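Local coordinates for protein myosin light chain 1 (Saccharomyces cerevisiae, PDB 1M45) that serves as a light chain for class II and class V myosins, binding their IQ motifs, and takes part in assembling the contractile ring during cytokinesis, at residues N39-V42 with Q43-N47; D28-R31 with A32-Y35; L105-L109 with T110-E114; D61-T64 with G65-V69; T78-K81 with T82-V86. One frame throughout, in Å; residues are numbered along the deposited sequence. Where two conformers were deposited one is given.

Contact 1. Residues N39-V42 with Q43-N47; sequences NQLV and QDIIN
N39 to V42 and Q43 to N47 are successive turns of one alpha-helix, and four i to i+4 hydrogen bonds join carbonyls of the first to amides of the second. The ladder starts with Q43 N on N39 O at 3.1 Å and ends with I46 N on V42 O. Side chains add a further bond on the exposed flank, where Q40 NE2 lies 2.7 Å from D44 OD1. The carboxylate oxygen sits in the plane of the Q40 amide, whereas the donor reaches it from above the carboxylate plane, the two planes being 37° apart. Q40 carries CG anti to the backbone N (chi1 -175°) and then bends at chi2, which folds the amide forward over the next turn. A water 2.9 Å from N39 O donates to that carbonyl and also to Q43 OE1, linking side chain to backbone. On another flank L41 CG meets I45 CD1 at 4.1 Å, the start of an apolar strip. That strip faces the rest of the domain: L41 and I45 both pack on L74 of helix 71-75, I45 also touches L66 of helix 60-69, and N39 OD1 receives a hydrogen bond from R31 of helix 26-32.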
loop_
_atom_site.group_PDB
_atom_site.type_symbol
_atom_site.label_atom_id
_atom_site.label_comp_id
_atom_site.label_asym_id
_atom_site.label_seq_id
_atom_site.Cartn_x
_atom_site.Cartn_y
_atom_site.Cartn_z
ATOM N N ASN A 39 -8.031 2.886 -4.498
ATOM C CA ASN A 39 -9.034 2.060 -5.173
ATOM C C ASN A 39 -9.676 2.845 -6.332
ATOM O O ASN A 39 -9.949 2.303 -7.409
ATOM C CB ASN A 39 -10.104 1.573 -4.175
ATOM C CG ASN A 39 -9.533 0.626 -3.073
ATOM O OD1 ASN A 39 -8.398 0.145 -3.158
ATOM N ND2 ASN A 39 -10.339 0.366 -2.041
ATOM N N GLN A 40 -9.884 4.153 -6.128
ATOM C CA GLN A 40 -10.443 4.982 -7.191
ATOM C C GLN A 40 -9.637 4.995 -8.485
ATOM O O GLN A 40 -10.197 4.869 -9.588
ATOM C CB GLN A 40 -10.731 6.414 -6.688
ATOM C CG GLN A 40 -11.416 7.296 -7.701
ATOM C CD GLN A 40 -12.772 6.761 -8.086
ATOM O OE1 GLN A 40 -13.607 6.474 -7.223
ATOM N NE2 GLN A 40 -12.998 6.613 -9.384
ATOM N N LEU A 41 -8.318 5.133 -8.366
ATOM C CA LEU A 41 -7.464 5.126 -9.535
ATOM C C LEU A 41 -7.575 3.804 -10.296
ATOM O O LEU A 41 -7.599 3.790 -11.514
ATOM C CB LEU A 41 -5.992 5.409 -9.164
ATOM C CG LEU A 41 -5.002 5.283 -10.332
ATOM C CD1 LEU A 41 -5.376 6.210 -11.467
ATOM C CD2 LEU A 41 -3.581 5.619 -9.854
ATOM N N VAL A 42 -7.634 2.708 -9.552
ATOM C CA VAL A 42 -7.771 1.383 -10.170
ATOM C C VAL A 42 -9.067 1.365 -11.032
ATOM O O VAL A 42 -9.053 0.961 -12.188
ATOM C CB VAL A 42 -7.775 0.289 -9.105
ATOM C CG1 VAL A 42 -7.918 -1.090 -9.740
ATOM C CG2 VAL A 42 -6.490 0.344 -8.253
ATOM N N GLN A 43 -10.167 1.830 -10.442
ATOM C CA GLN A 43 -11.452 1.895 -11.145
ATOM C C GLN A 43 -11.406 2.803 -12.371
ATOM O O GLN A 43 -11.970 2.453 -13.406
ATOM C CB GLN A 43 -12.554 2.365 -10.178
ATOM C CG GLN A 43 -12.785 1.435 -9.013
ATOM C CD GLN A 43 -13.198 0.043 -9.453
ATOM O OE1 GLN A 43 -12.712 -0.939 -8.918
ATOM N NE2 GLN A 43 -14.093 -0.038 -10.438
ATOM N N ASP A 44 -10.707 3.933 -12.293
ATOM C CA ASP A 44 -10.599 4.819 -13.445
ATOM C C ASP A 44 -9.840 4.137 -14.580
ATOM O O ASP A 44 -10.190 4.285 -15.751
ATOM C CB ASP A 44 -9.899 6.145 -13.091
ATOM C CG ASP A 44 -10.598 6.919 -11.980
ATOM O OD1 ASP A 44 -11.834 6.865 -11.850
ATOM O OD2 ASP A 44 -9.957 7.622 -11.171
ATOM N N ILE A 45 -8.800 3.386 -14.224
ATOM C CA ILE A 45 -7.997 2.665 -15.194
ATOM C C ILE A 45 -8.830 1.627 -15.919
ATOM O O ILE A 45 -8.781 1.571 -17.135
ATOM C CB ILE A 45 -6.766 2.015 -14.537
ATOM C CG1 ILE A 45 -5.737 3.077 -14.177
ATOM C CG2 ILE A 45 -6.105 1.014 -15.507
ATOM C CD1 ILE A 45 -4.593 2.561 -13.337
ATOM N N ILE A 46 -9.594 0.817 -15.189
ATOM C CA ILE A 46 -10.401 -0.234 -15.817
ATOM C C ILE A 46 -11.585 0.355 -16.558
ATOM O O ILE A 46 -11.855 -0.035 -17.690
ATOM C CB ILE A 46 -10.924 -1.232 -14.767
ATOM C CG1 ILE A 46 -9.767 -1.843 -13.985
ATOM C CG2 ILE A 46 -11.745 -2.345 -15.437
ATOM C CD1 ILE A 46 -10.205 -2.817 -12.931
ATOM N N ASN A 47 -12.290 1.289 -15.916
ATOM C CA ASN A 47 -13.501 1.869 -16.505
ATOM C C ASN A 47 -13.276 2.631 -17.798
ATOM O O ASN A 47 -14.231 2.924 -18.516
ATOM C CB ASN A 47 -14.262 2.741 -15.504
ATOM C CG ASN A 47 -14.785 1.964 -14.305
ATOM O OD1 ASN A 47 -15.224 0.812 -14.418
ATOM N ND2 ASN A 47 -14.758 2.605 -13.142
HETATM O O HOH W 1 -10.861 -0.353 -6.886
#

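Contact 2. Residues D28-R31 with A32-Y35; sequences DYLR and AIGY
Y29 and I33, one helical turn apart, meet ring to methyl: I33 CG2 stands over one face of the tyrosine, 4.1 Å from the ring centroid, in a CH-pi contact. Its closest ring atom is Y29 CZ, 3.7 Å away, while I33 CD1 touches Y29 CE2. The ring is brought there by a CG anti to the backbone N of Y29 (chi1 176°); in I33, CG1 stands between the backbone N and the carbonyl carbon, which leaves CG2 beside the backbone N and over the ring. Alongside, L30 CD2 packs at 4.2 Å on Y35 CD1.

The next shell is the backbone that ends the helix, a Schellman motif. Y35 N bonds to L30 O at 3.0 Å and G34 N to R31 O at 2.9 Å; G34 has a phi of 129°, where a CB would jam against the preceding carbonyl. Y35 O also receives a CA-H...O contact from R31. One turn back, R31 NH1 forms a salt bridge with D28 OD2, and R31 NH2 bonds to P37 O. An alanine in place of Y29 would be likely to leave I33 CG2 without the face it lies over and N6 without the hydroxyl it bonds to.

R31 O takes a hydrogen bond from a basic side chain of the bound peptide. Helix 26-32 thus lies between that peptide and helix 60-69, on which Y29, I33 and Y35 pack, while A32 touches F13 of helix 10-13.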
loop_
_atom_site.group_PDB
_atom_site.type_symbol
_atom_site.label_atom_id
_atom_site.label_comp_id
_atom_site.label_asym_id
_atom_site.label_seq_id
_atom_site.Cartn_x
_atom_site.Cartn_y
_atom_site.Cartn_z
ATOM N N ASP A 28 -4.360 -5.056 -6.408
ATOM C CA ASP A 28 -3.304 -5.736 -5.661
ATOM C C ASP A 28 -2.109 -6.124 -6.525
ATOM O O ASP A 28 -0.975 -6.158 -6.042
ATOM C CB ASP A 28 -3.909 -6.944 -4.947
ATOM C CG ASP A 28 -4.692 -6.546 -3.749
ATOM O OD1 ASP A 28 -5.397 -7.418 -3.182
ATOM O OD2 ASP A 28 -4.626 -5.405 -3.277
ATOM N N TYR A 29 -2.391 -6.449 -7.792
ATOM C CA TYR A 29 -1.299 -6.729 -8.729
ATOM C C TYR A 29 -0.443 -5.477 -8.905
ATOM O O TYR A 29 0.772 -5.558 -8.853
ATOM C CB TYR A 29 -1.792 -7.227 -10.102
ATOM C CG TYR A 29 -0.671 -7.415 -11.054
ATOM C CD1 TYR A 29 0.141 -8.531 -10.973
ATOM C CD2 TYR A 29 -0.402 -6.457 -12.015
ATOM C CE1 TYR A 29 1.232 -8.673 -11.822
ATOM C CE2 TYR A 29 0.708 -6.552 -12.860
ATOM C CZ TYR A 29 1.515 -7.674 -12.766
ATOM O OH TYR A 29 2.607 -7.767 -13.600
ATOM N N LEU A 30 -1.106 -4.333 -9.108
ATOM C CA LEU A 30 -0.389 -3.082 -9.280
ATOM C C LEU A 30 0.427 -2.762 -8.041
ATOM O O LEU A 30 1.554 -2.237 -8.127
ATOM C CB LEU A 30 -1.366 -1.940 -9.585
ATOM C CG LEU A 30 -1.981 -2.063 -10.986
ATOM C CD1 LEU A 30 -3.097 -1.014 -11.155
ATOM C CD2 LEU A 30 -0.945 -1.927 -12.080
ATOM N N ARG A 31 -0.145 -3.069 -6.884
ATOM C CA ARG A 31 0.595 -2.875 -5.634
ATOM C C ARG A 31 1.789 -3.804 -5.561
ATOM O O ARG A 31 2.891 -3.381 -5.224
ATOM C CB ARG A 31 -0.323 -3.123 -4.434
ATOM C CG ARG A 31 -1.366 -2.048 -4.270
ATOM C CD ARG A 31 -2.454 -2.345 -3.214
ATOM N NE ARG A 31 -3.463 -1.283 -3.257
ATOM C CZ ARG A 31 -4.734 -1.393 -3.577
ATOM N NH1 ARG A 31 -5.314 -2.571 -3.867
ATOM N NH2 ARG A 31 -5.465 -0.262 -3.629
ATOM N N ALA A 32 1.588 -5.066 -5.941
ATOM C CA ALA A 32 2.667 -6.053 -5.814
ATOM C C ALA A 32 3.883 -5.672 -6.632
ATOM O O ALA A 32 5.012 -5.898 -6.223
ATOM C CB ALA A 32 2.151 -7.433 -6.232
ATOM N N ILE A 33 3.649 -5.088 -7.811
ATOM C CA ILE A 33 4.795 -4.705 -8.653
ATOM C C ILE A 33 5.419 -3.366 -8.270
ATOM O O ILE A 33 6.411 -2.951 -8.874
ATOM C CB ILE A 33 4.433 -4.773 -10.171
ATOM C CG1 ILE A 33 3.402 -3.722 -10.548
ATOM C CG2 ILE A 33 4.011 -6.174 -10.562
ATOM C CD1 ILE A 33 3.118 -3.624 -12.041
ATOM N N GLY A 34 4.813 -2.670 -7.305
ATOM C CA GLY A 34 5.496 -1.450 -6.846
ATOM C C GLY A 34 4.701 -0.154 -6.800
ATOM O O GLY A 34 5.256 0.872 -6.369
ATOM N N TYR A 35 3.470 -0.159 -7.280
ATOM C CA TYR A 35 2.638 1.053 -7.226
ATOM C C TYR A 35 1.798 1.113 -5.941
ATOM O O TYR A 35 1.679 0.122 -5.199
ATOM C CB TYR A 35 1.752 1.137 -8.473
ATOM C CG TYR A 35 2.536 1.136 -9.750
ATOM C CD1 TYR A 35 2.416 0.083 -10.659
ATOM C CD2 TYR A 35 3.349 2.218 -10.084
ATOM C CE1 TYR A 35 3.096 0.116 -11.876
ATOM C CE2 TYR A 35 4.039 2.247 -11.285
ATOM C CZ TYR A 35 3.907 1.196 -12.159
ATOM O OH TYR A 35 4.596 1.250 -13.329
#

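Contact 3. Residues L105-L109 with T110-E114; sequences LRYML and TGLGE
T110 turns its hydroxyl back over R106, the residue one turn earlier. With OG1 set between the backbone N and the carbonyl carbon (chi1 66°), it donates to R106 O at 2.8 Å, coming from above the carbonyl plane. T110 N bonds to the same oxygen at 2.8 Å but lies much nearer that plane, leaving R106 O gripped by two donors from one residue. The methyl faces the arginine, T110 CG2 lying 4.0 Å from R106 CG. A valine in place of T110 would probably cost R106 O its second donor and leave the backbone amide to hold it.

The guanidinium of R106, beyond a bend at chi3, forms salt bridges with D118 and D122. Y107 and L112 approach at a slant, Y107 CE2 being 4.1 Å from L112 CD1. L112 rests its CB on M108 O at 3.4 Å, and its amide bonds weakly to the same oxygen. G111 N bonds to Y107 O at 2.8 Å.

L112 O accepts a hydrogen bond from the bound IQ peptide. Helix 102-111 is the outgoing helix of one EF-hand, and the residues after it lead to helix 118-125, the incoming helix of the next, the usual layout of an EF-hand pair.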
loop_
_atom_site.group_PDB
_atom_site.type_symbol
_atom_site.label_atom_id
_atom_site.label_comp_id
_atom_site.label_asym_id
_atom_site.label_seq_id
_atom_site.Cartn_x
_atom_site.Cartn_y
_atom_site.Cartn_z
ATOM N N LEU A 105 -1.191 3.836 16.943
ATOM C CA LEU A 105 -0.967 3.611 15.516
ATOM C C LEU A 105 -2.168 2.894 14.944
ATOM O O LEU A 105 -2.669 3.226 13.843
ATOM C CB LEU A 105 0.336 2.855 15.267
ATOM C CG LEU A 105 0.610 2.478 13.799
ATOM C CD1 LEU A 105 0.580 3.735 12.931
ATOM C CD2 LEU A 105 2.028 1.812 13.699
ATOM N N ARG A 106 -2.641 1.886 15.678
ATOM C CA ARG A 106 -3.856 1.197 15.217
ATOM C C ARG A 106 -5.030 2.156 15.111
ATOM O O ARG A 106 -5.831 2.086 14.144
ATOM C CB ARG A 106 -4.185 0.015 16.119
ATOM C CG ARG A 106 -5.368 -0.789 15.634
ATOM C CD ARG A 106 -5.531 -2.092 16.407
ATOM N NE ARG A 106 -4.411 -2.986 16.080
ATOM C CZ ARG A 106 -4.458 -3.953 15.178
ATOM N NH1 ARG A 106 -5.559 -4.190 14.474
ATOM N NH2 ARG A 106 -3.366 -4.675 14.936
ATOM N N TYR A 107 -5.175 3.029 16.120
ATOM C CA TYR A 107 -6.199 4.047 16.104
ATOM C C TYR A 107 -6.129 4.923 14.859
ATOM O O TYR A 107 -7.141 5.133 14.180
ATOM C CB TYR A 107 -6.101 4.892 17.360
ATOM C CG TYR A 107 -7.039 6.097 17.390
ATOM C CD1 TYR A 107 -8.312 5.995 17.934
ATOM C CD2 TYR A 107 -6.619 7.332 16.924
ATOM C CE1 TYR A 107 -9.164 7.125 17.984
ATOM C CE2 TYR A 107 -7.456 8.454 16.959
ATOM C CZ TYR A 107 -8.698 8.329 17.491
ATOM O OH TYR A 107 -9.493 9.420 17.544
ATOM N N MET A 108 -4.930 5.416 14.559
ATOM C CA MET A 108 -4.719 6.252 13.386
ATOM C C MET A 108 -5.152 5.544 12.109
ATOM O O MET A 108 -5.852 6.118 11.285
ATOM C CB MET A 108 -3.243 6.642 13.242
ATOM C CG MET A 108 -2.674 7.549 14.349
ATOM S SD MET A 108 -0.874 7.733 14.116
ATOM C CE MET A 108 -0.819 8.779 12.676
ATOM N N LEU A 109 -4.712 4.300 11.947
ATOM C CA LEU A 109 -4.938 3.570 10.727
ATOM C C LEU A 109 -6.327 2.979 10.521
ATOM O O LEU A 109 -6.764 2.879 9.395
ATOM C CB LEU A 109 -3.891 2.463 10.569
ATOM C CG LEU A 109 -2.466 3.034 10.555
ATOM C CD1 LEU A 109 -1.527 1.882 10.378
ATOM C CD2 LEU A 109 -2.270 4.023 9.382
ATOM N N THR A 110 -6.995 2.611 11.610
ATOM C CA THR A 110 -8.324 2.027 11.506
ATOM C C THR A 110 -9.453 2.980 11.808
ATOM O O THR A 110 -10.593 2.711 11.441
ATOM C CB THR A 110 -8.494 0.825 12.430
ATOM O OG1 THR A 110 -8.430 1.255 13.794
ATOM C CG2 THR A 110 -7.410 -0.220 12.213
ATOM N N GLY A 111 -9.158 4.050 12.517
ATOM C CA GLY A 111 -10.206 5.003 12.893
ATOM C C GLY A 111 -10.254 6.286 12.095
ATOM O O GLY A 111 -11.212 7.041 12.210
ATOM N N LEU A 112 -9.199 6.572 11.336
ATOM C CA LEU A 112 -9.113 7.804 10.553
ATOM C C LEU A 112 -8.852 7.507 9.080
ATOM O O LEU A 112 -8.592 6.358 8.711
ATOM C CB LEU A 112 -7.996 8.714 11.110
ATOM C CG LEU A 112 -8.119 9.159 12.573
ATOM C CD1 LEU A 112 -6.819 9.757 13.111
ATOM C CD2 LEU A 112 -9.279 10.133 12.733
ATOM N N GLY A 113 -8.913 8.549 8.249
ATOM C CA GLY A 113 -8.659 8.428 6.822
ATOM C C GLY A 113 -9.570 7.426 6.146
ATOM O O GLY A 113 -10.782 7.412 6.346
ATOM N N GLU A 114 -8.990 6.556 5.329
ATOM C CA GLU A 114 -9.783 5.546 4.654
ATOM C C GLU A 114 -10.165 4.310 5.544
ATOM O O GLU A 114 -10.819 3.378 5.065
ATOM C CB GLU A 114 -9.077 5.123 3.382
ATOM C CG GLU A 114 -7.953 4.155 3.658
ATOM C CD GLU A 114 -7.542 3.394 2.419
ATOM O OE1 GLU A 114 -8.388 2.638 1.869
ATOM O OE2 GLU A 114 -6.393 3.572 1.976
#

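Contact 4. Residues D61-T64 with G65-V69; sequences DQIT and GLIEV
I63 and I67 sit one turn apart on helix 60-69, which follows strand 57-59 much as the outgoing helix of an EF-hand follows its loop; the pairing of that strand with 20-22 is that of two joined EF-hand-like units.

Apolar packing is concentrated on the inner face. I63 CG2 touches I67 CD1 at 3.7 Å, the two branched chains meeting at a slant. In both isoleucines CG2 lies anti to the backbone N and CG1 beside it, which for I67 (chi1 -65°) sends CD1 back toward the preceding turn. Both residues look onto helix 26-32, I63 on L26 and Y29, I67 on L30. L66 faces another way, toward L52, and its CG lies 3.3 Å from Q62 O.

Backbone hydrogen bonds follow the regular i to i+4 pattern, with G65 N on D61 O at 3.0 Å and I67 N on I63 O at 2.9 Å. G65 has room for a side chain, so this helical turn does not require a glycine.

Polar side chains turn back along the helix: Q62 OE1 accepts from T59 N, and T64 OG1 bonds to L60 O. E68 N bonds to T64 O, and E68 CG, set beside its own backbone N, lies 3.2 Å from T64 O.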
loop_
_atom_site.group_PDB
_atom_site.type_symbol
_atom_site.label_atom_id
_atom_site.label_comp_id
_atom_site.label_asym_id
_atom_site.label_seq_id
_atom_site.Cartn_x
_atom_site.Cartn_y
_atom_site.Cartn_z
ATOM N N ASP A 61 -0.600 -9.121 -20.863
ATOM C CA ASP A 61 -0.421 -8.127 -21.895
ATOM C C ASP A 61 -1.408 -6.970 -21.787
ATOM O O ASP A 61 -1.057 -5.830 -22.111
ATOM C CB ASP A 61 -0.535 -8.743 -23.283
ATOM C CG ASP A 61 0.678 -9.544 -23.658
ATOM O OD1 ASP A 61 1.817 -9.217 -23.202
ATOM O OD2 ASP A 61 0.573 -10.497 -24.445
ATOM N N GLN A 62 -2.630 -7.274 -21.356
ATOM C CA GLN A 62 -3.650 -6.238 -21.225
ATOM C C GLN A 62 -3.262 -5.336 -20.071
ATOM O O GLN A 62 -3.365 -4.088 -20.164
ATOM C CB GLN A 62 -5.021 -6.827 -20.989
ATOM C CG GLN A 62 -5.690 -7.467 -22.192
ATOM C CD GLN A 62 -7.046 -8.012 -21.851
ATOM O OE1 GLN A 62 -7.191 -8.831 -20.945
ATOM N NE2 GLN A 62 -8.067 -7.531 -22.551
ATOM N N ILE A 63 -2.737 -5.959 -19.016
ATOM C CA ILE A 63 -2.329 -5.176 -17.845
ATOM C C ILE A 63 -1.143 -4.292 -18.164
ATOM O O ILE A 63 -1.090 -3.135 -17.759
ATOM C CB ILE A 63 -2.022 -6.086 -16.631
ATOM C CG1 ILE A 63 -3.317 -6.743 -16.192
ATOM C CG2 ILE A 63 -1.447 -5.253 -15.466
ATOM C CD1 ILE A 63 -3.179 -7.751 -15.027
ATOM N N THR A 64 -0.182 -4.836 -18.905
ATOM C CA THR A 64 0.986 -4.082 -19.315
ATOM C C THR A 64 0.574 -2.898 -20.166
ATOM O O THR A 64 1.092 -1.799 -19.994
ATOM C CB THR A 64 1.971 -5.005 -20.070
ATOM O OG1 THR A 64 2.347 -6.079 -19.203
ATOM C CG2 THR A 64 3.278 -4.279 -20.331
ATOM N N GLY A 65 -0.384 -3.124 -21.060
ATOM C CA GLY A 65 -0.940 -2.057 -21.872
ATOM C C GLY A 65 -1.528 -0.965 -20.986
ATOM O O GLY A 65 -1.268 0.226 -21.192
ATOM N N LEU A 66 -2.297 -1.359 -19.964
ATOM C CA LEU A 66 -2.905 -0.398 -19.020
ATOM C C LEU A 66 -1.848 0.393 -18.285
ATOM O O LEU A 66 -2.039 1.595 -18.041
ATOM C CB LEU A 66 -3.841 -1.090 -18.014
ATOM C CG LEU A 66 -5.077 -1.774 -18.579
ATOM C CD1 LEU A 66 -5.767 -2.636 -17.527
ATOM C CD2 LEU A 66 -6.040 -0.725 -19.126
ATOM N N ILE A 67 -0.759 -0.265 -17.883
ATOM C CA ILE A 67 0.300 0.418 -17.148
ATOM C C ILE A 67 1.013 1.437 -18.037
ATOM O O ILE A 67 1.317 2.526 -17.608
ATOM C CB ILE A 67 1.287 -0.600 -16.549
ATOM C CG1 ILE A 67 0.570 -1.455 -15.509
ATOM C CG2 ILE A 67 2.530 0.108 -15.957
ATOM C CD1 ILE A 67 1.281 -2.721 -15.146
ATOM N N GLU A 68 1.297 1.080 -19.281
ATOM C CA GLU A 68 1.979 2.022 -20.158
ATOM C C GLU A 68 1.156 3.260 -20.417
ATOM O O GLU A 68 1.685 4.355 -20.393
ATOM C CB GLU A 68 2.333 1.358 -21.481
ATOM C CG GLU A 68 3.212 0.141 -21.316
ATOM C CD GLU A 68 3.522 -0.516 -22.638
ATOM O OE1 GLU A 68 2.579 -0.933 -23.349
ATOM O OE2 GLU A 68 4.719 -0.603 -22.959
ATOM N N VAL A 69 -0.149 3.096 -20.614
ATOM C CA VAL A 69 -1.051 4.226 -20.777
ATOM C C VAL A 69 -1.156 5.107 -19.525
ATOM O O VAL A 69 -1.386 6.303 -19.595
ATOM C CB VAL A 69 -2.466 3.706 -21.156
ATOM C CG1 VAL A 69 -3.476 4.822 -21.203
ATOM C CG2 VAL A 69 -2.406 2.966 -22.496
#

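Contact 5. Residues T78-K81 with T82-V86; sequences TKAK and TEDFV
D84 holds CG anti to its carbonyl carbon and beside its backbone N (chi1 -71°), a torsion that turns the carboxylate back along the chain to the amide of K81. F85 uses a similar first torsion, and its ring extends back toward A80. The result is a hydrogen bond from K81 N to D84 OD2, 2.8 Å long and fairly straight at 161°. OD2 is met on its anti side, with the donor well out of the carboxylate plane. In return, D84 N bonds to K81 O at 2.9 Å, approaching from above the carbonyl plane. Two bonds, one to the side chain and one from the backbone of D84, thus tie K81 to D84 where the chain enters the helix.

The turn leads into helix 83-90, the incoming helix of the EF-hand whose outgoing helix is 102-111. CB of D84 lies 3.9 Å above the plane of the F85 ring, over its centre. A80 CB meets the same ring obliquely, 4.0 Å from F85 CE1, and K81 O lies 3.7 Å from F85 CD1.

T82 and F85 pack on I142 of helix 138-146, and A80 on L146. The F85 ring also meets an aromatic side chain of the bound IQ peptide, the two ring planes about 50° apart.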
loop_
_atom_site.group_PDB
_atom_site.type_symbol
_atom_site.label_atom_id
_atom_site.label_comp_id
_atom_site.label_asym_id
_atom_site.label_seq_id
_atom_site.Cartn_x
_atom_site.Cartn_y
_atom_site.Cartn_z
ATOM N N THR A 78 4.179 6.591 -6.286
ATOM C CA THR A 78 5.400 6.070 -5.645
ATOM C C THR A 78 6.338 7.168 -5.181
ATOM O O THR A 78 7.495 6.910 -4.891
ATOM C CB THR A 78 6.176 5.124 -6.566
ATOM O OG1 THR A 78 6.757 5.863 -7.650
ATOM C CG2 THR A 78 5.232 4.047 -7.173
ATOM N N LYS A 79 5.817 8.385 -5.115
ATOM C CA LYS A 79 6.682 9.513 -4.778
ATOM C C LYS A 79 6.546 10.041 -3.371
ATOM O O LYS A 79 7.012 11.158 -3.100
ATOM C CB LYS A 79 6.418 10.633 -5.774
ATOM C CG LYS A 79 6.751 10.213 -7.206
ATOM C CD LYS A 79 6.430 11.332 -8.200
ATOM C CE LYS A 79 6.923 10.911 -9.589
ATOM N NZ LYS A 79 6.497 11.862 -10.661
ATOM N N ALA A 80 5.903 9.301 -2.476
ATOM C CA ALA A 80 5.757 9.790 -1.101
ATOM C C ALA A 80 7.064 9.876 -0.371
ATOM O O ALA A 80 7.970 9.070 -0.613
ATOM C CB ALA A 80 4.781 8.895 -0.296
ATOM N N LYS A 81 7.161 10.840 0.548
ATOM C CA LYS A 81 8.388 11.044 1.300
ATOM C C LYS A 81 8.095 10.982 2.790
ATOM O O LYS A 81 6.978 11.267 3.221
ATOM C CB LYS A 81 8.993 12.411 0.948
ATOM C CG LYS A 81 9.375 12.539 -0.514
ATOM C CD LYS A 81 10.116 13.862 -0.740
ATOM C CE LYS A 81 10.724 13.904 -2.125
ATOM N NZ LYS A 81 11.630 15.102 -2.261
ATOM N N THR A 82 9.113 10.679 3.585
ATOM C CA THR A 82 8.923 10.607 5.033
ATOM C C THR A 82 8.318 11.892 5.593
ATOM O O THR A 82 7.437 11.855 6.464
ATOM C CB THR A 82 10.264 10.305 5.701
ATOM O OG1 THR A 82 10.710 9.024 5.224
ATOM C CG2 THR A 82 10.092 10.136 7.189
ATOM N N GLU A 83 8.759 13.029 5.073
ATOM C CA GLU A 83 8.269 14.299 5.564
ATOM C C GLU A 83 6.758 14.485 5.380
ATOM O O GLU A 83 6.158 15.283 6.084
ATOM C CB GLU A 83 9.037 15.454 4.911
ATOM C CG GLU A 83 8.760 15.632 3.428
ATOM C CD GLU A 83 9.452 16.856 2.894
ATOM O OE1 GLU A 83 10.683 16.771 2.711
ATOM O OE2 GLU A 83 8.768 17.881 2.678
ATOM N N ASP A 84 6.158 13.763 4.433
ATOM C CA ASP A 84 4.717 13.842 4.195
ATOM C C ASP A 84 3.912 13.343 5.391
ATOM O O ASP A 84 2.746 13.705 5.534
ATOM C CB ASP A 84 4.335 13.001 2.984
ATOM C CG ASP A 84 4.822 13.616 1.676
ATOM O OD1 ASP A 84 4.791 14.878 1.554
ATOM O OD2 ASP A 84 5.261 12.927 0.732
ATOM N N PHE A 85 4.519 12.535 6.249
ATOM C CA PHE A 85 3.735 11.873 7.323
ATOM C C PHE A 85 4.146 12.171 8.753
ATOM O O PHE A 85 3.443 11.778 9.691
ATOM C CB PHE A 85 3.789 10.369 7.107
ATOM C CG PHE A 85 3.386 9.969 5.733
ATOM C CD1 PHE A 85 4.297 9.341 4.890
ATOM C CD2 PHE A 85 2.116 10.289 5.240
ATOM C CE1 PHE A 85 3.937 8.997 3.581
ATOM C CE2 PHE A 85 1.786 9.973 3.929
ATOM C CZ PHE A 85 2.708 9.300 3.114
ATOM N N VAL A 86 5.291 12.843 8.921
ATOM C CA VAL A 86 5.786 13.161 10.252
ATOM C C VAL A 86 4.833 14.012 11.071
ATOM O O VAL A 86 4.572 13.691 12.224
ATOM C CB VAL A 86 7.187 13.838 10.174
ATOM C CG1 VAL A 86 7.658 14.362 11.536
ATOM C CG2 VAL A 86 8.178 12.856 9.625
#

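Along the chain the order is contact 2, contact 1, contact 4, contact 5, contact 3. The first three belong to the N-terminal half and touch one another: centres of contacts 1, 2 and 4 lie 13 to 14 Å apart, bringing helices 26-32, 39-47 and 60-69 into one packed group. Contact 5 opens helix 83-90 and contact 3 closes helix 102-111, the two helices of one EF-hand, with centres 17 Å apart. Contacts 3 and 4 lie on opposite sides of the chain's centre, 33 Å between centres. T78, in the loop leading to helix 83-90, packs on G34 and Y35 of contact 2, and contacts 1, 2, 3 and 5 all reach the bound IQ peptide.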